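Local coordinates for protein arginase (Trypanosoma brucei brucei, PDB 4RHJ) that is of unknown function but adopts the arginase-deacetylase fold, and evolved without the binuclear manganese cluster on which arginase activity depends, at residues A[64-78]-A[305-317]. Numbering follows the deposited sequence.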
# COMPACT_ATOMS: atom_id res chain seq x y z
N PHE A 64 -0.17 -12.30 -18.92
CA PHE A 64 -0.81 -11.17 -18.26
C PHE A 64 -0.16 -9.85 -18.68
O PHE A 64 -0.85 -8.85 -18.85
CB PHE A 64 -0.74 -11.35 -16.74
CG PHE A 64 -1.59 -10.39 -15.98
CD1 PHE A 64 -2.95 -10.61 -15.84
CD2 PHE A 64 -1.03 -9.29 -15.36
CE1 PHE A 64 -3.74 -9.74 -15.11
CE2 PHE A 64 -1.82 -8.41 -14.63
CZ PHE A 64 -3.18 -8.63 -14.51
N PHE A 65 1.15 -9.86 -18.88
CA PHE A 65 1.88 -8.69 -19.37
C PHE A 65 1.54 -8.37 -20.83
O PHE A 65 1.57 -7.21 -21.25
CB PHE A 65 3.38 -8.90 -19.25
CG PHE A 65 4.20 -7.80 -19.86
CD1 PHE A 65 4.34 -6.58 -19.21
CD2 PHE A 65 4.81 -7.97 -21.09
CE1 PHE A 65 5.09 -5.56 -19.78
CE2 PHE A 65 5.56 -6.95 -21.65
CZ PHE A 65 5.70 -5.75 -21.00
N LEU A 66 1.23 -9.40 -21.59
CA LEU A 66 0.93 -9.21 -23.00
C LEU A 66 -0.47 -8.64 -23.19
O LEU A 66 -0.75 -8.01 -24.20
CB LEU A 66 1.08 -10.52 -23.76
CG LEU A 66 2.47 -11.17 -23.69
CD1 LEU A 66 2.49 -12.46 -24.49
CD2 LEU A 66 3.56 -10.22 -24.18
N GLN A 67 -1.32 -8.82 -22.18
CA GLN A 67 -2.70 -8.34 -22.26
C GLN A 67 -2.86 -6.97 -21.58
O GLN A 67 -3.93 -6.36 -21.60
CB GLN A 67 -3.66 -9.37 -21.65
CG GLN A 67 -3.66 -9.44 -20.14
CD GLN A 67 -4.95 -10.04 -19.59
OE1 GLN A 67 -5.70 -10.69 -20.31
NE2 GLN A 67 -5.21 -9.82 -18.31
N SER A 68 -1.76 -6.50 -21.01
CA SER A 68 -1.72 -5.26 -20.26
C SER A 68 -1.60 -4.05 -21.18
O SER A 68 -1.19 -4.19 -22.33
CB SER A 68 -0.55 -5.30 -19.27
OG SER A 68 -0.56 -6.51 -18.53
N PRO A 69 -1.96 -2.86 -20.68
CA PRO A 69 -1.78 -1.64 -21.47
C PRO A 69 -0.35 -1.47 -21.99
O PRO A 69 0.62 -1.79 -21.30
CB PRO A 69 -2.13 -0.54 -20.47
CG PRO A 69 -3.09 -1.17 -19.55
CD PRO A 69 -2.56 -2.56 -19.37
N ARG A 70 -0.23 -0.98 -23.22
CA ARG A 70 1.08 -0.75 -23.82
C ARG A 70 1.61 0.63 -23.45
O ARG A 70 2.79 0.92 -23.65
CB ARG A 70 0.99 -0.90 -25.34
CG ARG A 70 0.73 -2.32 -25.80
CD ARG A 70 1.91 -3.25 -25.46
NE ARG A 70 1.73 -4.58 -26.04
CZ ARG A 70 1.40 -5.67 -25.36
NH1 ARG A 70 1.22 -5.61 -24.04
NH2 ARG A 70 1.26 -6.83 -26.00
N ASP A 71 0.73 1.46 -22.89
CA ASP A 71 1.06 2.83 -22.52
C ASP A 71 1.92 2.90 -21.28
O ASP A 71 1.45 2.61 -20.20
CB ASP A 71 -0.21 3.64 -22.29
CG ASP A 71 -1.21 3.47 -23.41
OD1 ASP A 71 -0.98 4.02 -24.51
OD2 ASP A 71 -2.23 2.80 -23.19
N CYS A 72 3.16 3.33 -21.47
CA CYS A 72 4.15 3.40 -20.40
C CYS A 72 3.95 4.58 -19.46
O CYS A 72 3.12 5.46 -19.71
CB CYS A 72 5.56 3.48 -20.99
SG CYS A 72 6.11 2.01 -21.88
N ASP A 73 4.71 4.60 -18.37
CA ASP A 73 4.66 5.69 -17.41
C ASP A 73 5.25 6.92 -18.07
O ASP A 73 4.71 8.03 -17.98
CB ASP A 73 5.42 5.31 -16.13
CG ASP A 73 5.33 6.37 -15.09
OD1 ASP A 73 4.44 7.23 -15.24
OD2 ASP A 73 6.11 6.36 -14.12
N HIS A 74 6.36 6.69 -18.78
CA HIS A 74 7.08 7.72 -19.52
C HIS A 74 6.65 7.71 -20.97
O HIS A 74 6.05 6.75 -21.43
CB HIS A 74 8.58 7.48 -19.41
CG HIS A 74 8.96 6.76 -18.16
ND1 HIS A 74 9.55 5.52 -18.16
CD2 HIS A 74 8.78 7.10 -16.86
CE1 HIS A 74 9.75 5.13 -16.91
NE2 HIS A 74 9.28 6.07 -16.11
N TYR A 75 6.98 8.77 -21.68
CA TYR A 75 6.37 9.00 -22.98
C TYR A 75 7.06 8.20 -24.09
O TYR A 75 7.63 8.74 -25.03
CB TYR A 75 6.36 10.50 -23.29
CG TYR A 75 5.41 11.28 -22.38
CD1 TYR A 75 4.45 10.62 -21.60
CD2 TYR A 75 5.47 12.67 -22.29
CE1 TYR A 75 3.59 11.31 -20.77
CE2 TYR A 75 4.60 13.37 -21.46
CZ TYR A 75 3.67 12.69 -20.71
OH TYR A 75 2.81 13.38 -19.88
N ALA A 76 6.98 6.88 -23.94
CA ALA A 76 7.29 5.92 -25.00
C ALA A 76 6.23 4.81 -24.96
O ALA A 76 5.59 4.61 -23.93
CB ALA A 76 8.67 5.35 -24.82
N GLU A 77 6.03 4.10 -26.07
CA GLU A 77 5.02 3.05 -26.12
C GLU A 77 5.59 1.69 -26.56
O GLU A 77 6.33 1.62 -27.55
CB GLU A 77 3.86 3.47 -27.04
CG GLU A 77 4.22 4.46 -28.17
CD GLU A 77 3.01 4.91 -28.98
OE1 GLU A 77 2.83 6.13 -29.18
OE2 GLU A 77 2.23 4.04 -29.43
N LEU A 78 5.26 0.62 -25.84
CA LEU A 78 5.70 -0.73 -26.22
C LEU A 78 4.98 -1.20 -27.49
O LEU A 78 3.81 -0.88 -27.70
CB LEU A 78 5.46 -1.75 -25.10
CG LEU A 78 6.10 -1.65 -23.71
CD1 LEU A 78 5.53 -2.76 -22.85
CD2 LEU A 78 7.63 -1.73 -23.73
N ALA A 305 0.43 -9.53 -9.92
CA ALA A 305 0.43 -9.55 -11.38
C ALA A 305 0.32 -8.11 -11.90
O ALA A 305 1.05 -7.70 -12.80
CB ALA A 305 -0.68 -10.39 -11.90
N ILE A 306 -0.61 -7.36 -11.32
CA ILE A 306 -0.82 -5.96 -11.67
C ILE A 306 0.49 -5.20 -11.48
O ILE A 306 0.99 -4.56 -12.40
CB ILE A 306 -1.97 -5.33 -10.82
CG1 ILE A 306 -3.33 -5.90 -11.22
CG2 ILE A 306 -2.00 -3.82 -10.96
CD1 ILE A 306 -4.46 -5.59 -10.24
N ALA A 307 1.05 -5.32 -10.29
CA ALA A 307 2.29 -4.64 -9.94
C ALA A 307 3.43 -5.01 -10.86
O ALA A 307 4.13 -4.16 -11.38
CB ALA A 307 2.65 -4.96 -8.50
N LEU A 308 3.62 -6.30 -11.07
CA LEU A 308 4.78 -6.74 -11.80
C LEU A 308 4.64 -6.49 -13.27
O LEU A 308 5.63 -6.25 -13.95
CB LEU A 308 5.06 -8.20 -11.53
CG LEU A 308 5.76 -8.40 -10.20
CD1 LEU A 308 6.15 -9.85 -10.07
CD2 LEU A 308 6.98 -7.51 -10.10
N SER A 309 3.40 -6.52 -13.77
CA SER A 309 3.14 -6.23 -15.19
C SER A 309 3.58 -4.81 -15.56
O SER A 309 4.05 -4.57 -16.67
CB SER A 309 1.66 -6.42 -15.53
OG SER A 309 0.82 -5.46 -14.90
N LYS A 310 3.42 -3.88 -14.63
CA LYS A 310 3.99 -2.54 -14.76
C LYS A 310 5.51 -2.57 -14.71
O LYS A 310 6.16 -1.91 -15.51
CB LYS A 310 3.45 -1.64 -13.64
CG LYS A 310 3.86 -0.17 -13.74
CD LYS A 310 3.30 0.51 -14.98
CE LYS A 310 3.55 2.02 -14.94
NZ LYS A 310 2.92 2.74 -16.08
N ILE A 311 6.07 -3.33 -13.78
CA ILE A 311 7.52 -3.32 -13.55
C ILE A 311 8.26 -3.75 -14.80
O ILE A 311 9.28 -3.16 -15.14
CB ILE A 311 7.93 -4.25 -12.36
CG1 ILE A 311 7.52 -3.62 -11.01
CG2 ILE A 311 9.43 -4.56 -12.39
CD1 ILE A 311 8.01 -2.17 -10.80
N ILE A 312 7.74 -4.76 -15.49
CA ILE A 312 8.37 -5.28 -16.72
C ILE A 312 8.35 -4.25 -17.85
O ILE A 312 9.34 -4.07 -18.56
CB ILE A 312 7.68 -6.59 -17.22
CG1 ILE A 312 7.62 -7.66 -16.14
CG2 ILE A 312 8.36 -7.12 -18.48
CD1 ILE A 312 6.49 -8.68 -16.32
N LYS A 313 7.19 -3.61 -18.03
CA LYS A 313 7.03 -2.52 -18.99
C LYS A 313 8.15 -1.50 -18.87
O LYS A 313 8.91 -1.29 -19.80
CB LYS A 313 5.67 -1.81 -18.79
CG LYS A 313 5.49 -0.57 -19.67
CD LYS A 313 4.05 -0.34 -20.11
CE LYS A 313 3.13 -0.14 -18.95
NZ LYS A 313 1.78 0.25 -19.41
N GLU A 314 8.25 -0.88 -17.71
CA GLU A 314 9.20 0.22 -17.54
C GLU A 314 10.64 -0.26 -17.40
O GLU A 314 11.58 0.54 -17.40
CB GLU A 314 8.77 1.07 -16.35
CG GLU A 314 7.28 1.46 -16.39
CD GLU A 314 6.89 2.42 -17.52
OE1 GLU A 314 7.78 3.01 -18.15
OE2 GLU A 314 5.68 2.60 -17.76
N GLY A 315 10.81 -1.58 -17.32
CA GLY A 315 12.11 -2.20 -17.43
C GLY A 315 12.55 -2.29 -18.88
O GLY A 315 13.74 -2.19 -19.20
N ILE A 316 11.59 -2.47 -19.78
CA ILE A 316 11.89 -2.51 -21.20
C ILE A 316 12.17 -1.11 -21.76
O ILE A 316 13.07 -0.92 -22.56
CB ILE A 316 10.75 -3.15 -21.98
CG1 ILE A 316 10.69 -4.65 -21.71
CG2 ILE A 316 10.96 -2.93 -23.45
CD1 ILE A 316 9.52 -5.32 -22.35
N LEU A 317 11.39 -0.13 -21.33
CA LEU A 317 11.61 1.26 -21.71
C LEU A 317 13.06 1.72 -21.47
O LEU A 317 13.43 2.05 -20.36
CB LEU A 317 10.63 2.15 -20.96
CG LEU A 317 10.51 3.61 -21.34
CD1 LEU A 317 9.09 4.07 -21.14
CD2 LEU A 317 11.44 4.43 -20.49
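Phe65 sets its ring as a knob into a hole on helix 303-316 formed by Ser309, Ile312, Lys313 and Ile316. Its CG stands anti to the backbone N (chi1 174°), and the ring reaches in over Ile312. The CG2 methyl of Ile312 makes a CH-pi contact with one face, 4.0 Å from the centroid of the Phe65 ring. Ser309 O lies at the ring edge, 3.3 Å from Phe65 CD1. One turn before Ser309, Ala305 CB makes a similar CH-pi contact over a face of the Phe64 ring, 3.9 Å from its centroid.

Further along, the packing is mostly aliphatic. Leu78 CD2 meets Ile316 CG2 at 3.6 Å, the two side chains crossing at about a right angle. Leu317 CD1 touches both Cys72 CB and Ala76 CB. Its CD2 methyl comes to the edge of the His74 ring, near the ring plane.

The polar contacts centre on Lys313. Its chain bends at chi2 and chi3 and passes Cys72 SG, which is 3.5 Å from Lys313 CG. Lys313 NZ then donates two hydrogen bonds to loop carbonyls, to Pro69 O at 3.0 Å and to Asp71 O at 2.5 Å. It lies out of both carbonyl planes, by 61° at Pro69 and 63° at Asp71. The two bonds tie the loop to the helix. Nearby, the carboxylate of Asp73 pairs with Arg267.

Asp71 and Tyr75 also hydrogen-bond to a second subunit, so the loop borders a subunit interface. The contact joins the last modelled helix to the connection entering strand 77-81, outermost in the sheet of this chain, on one side of the parallel sheet of the alpha/beta arginase-deacetylase fold.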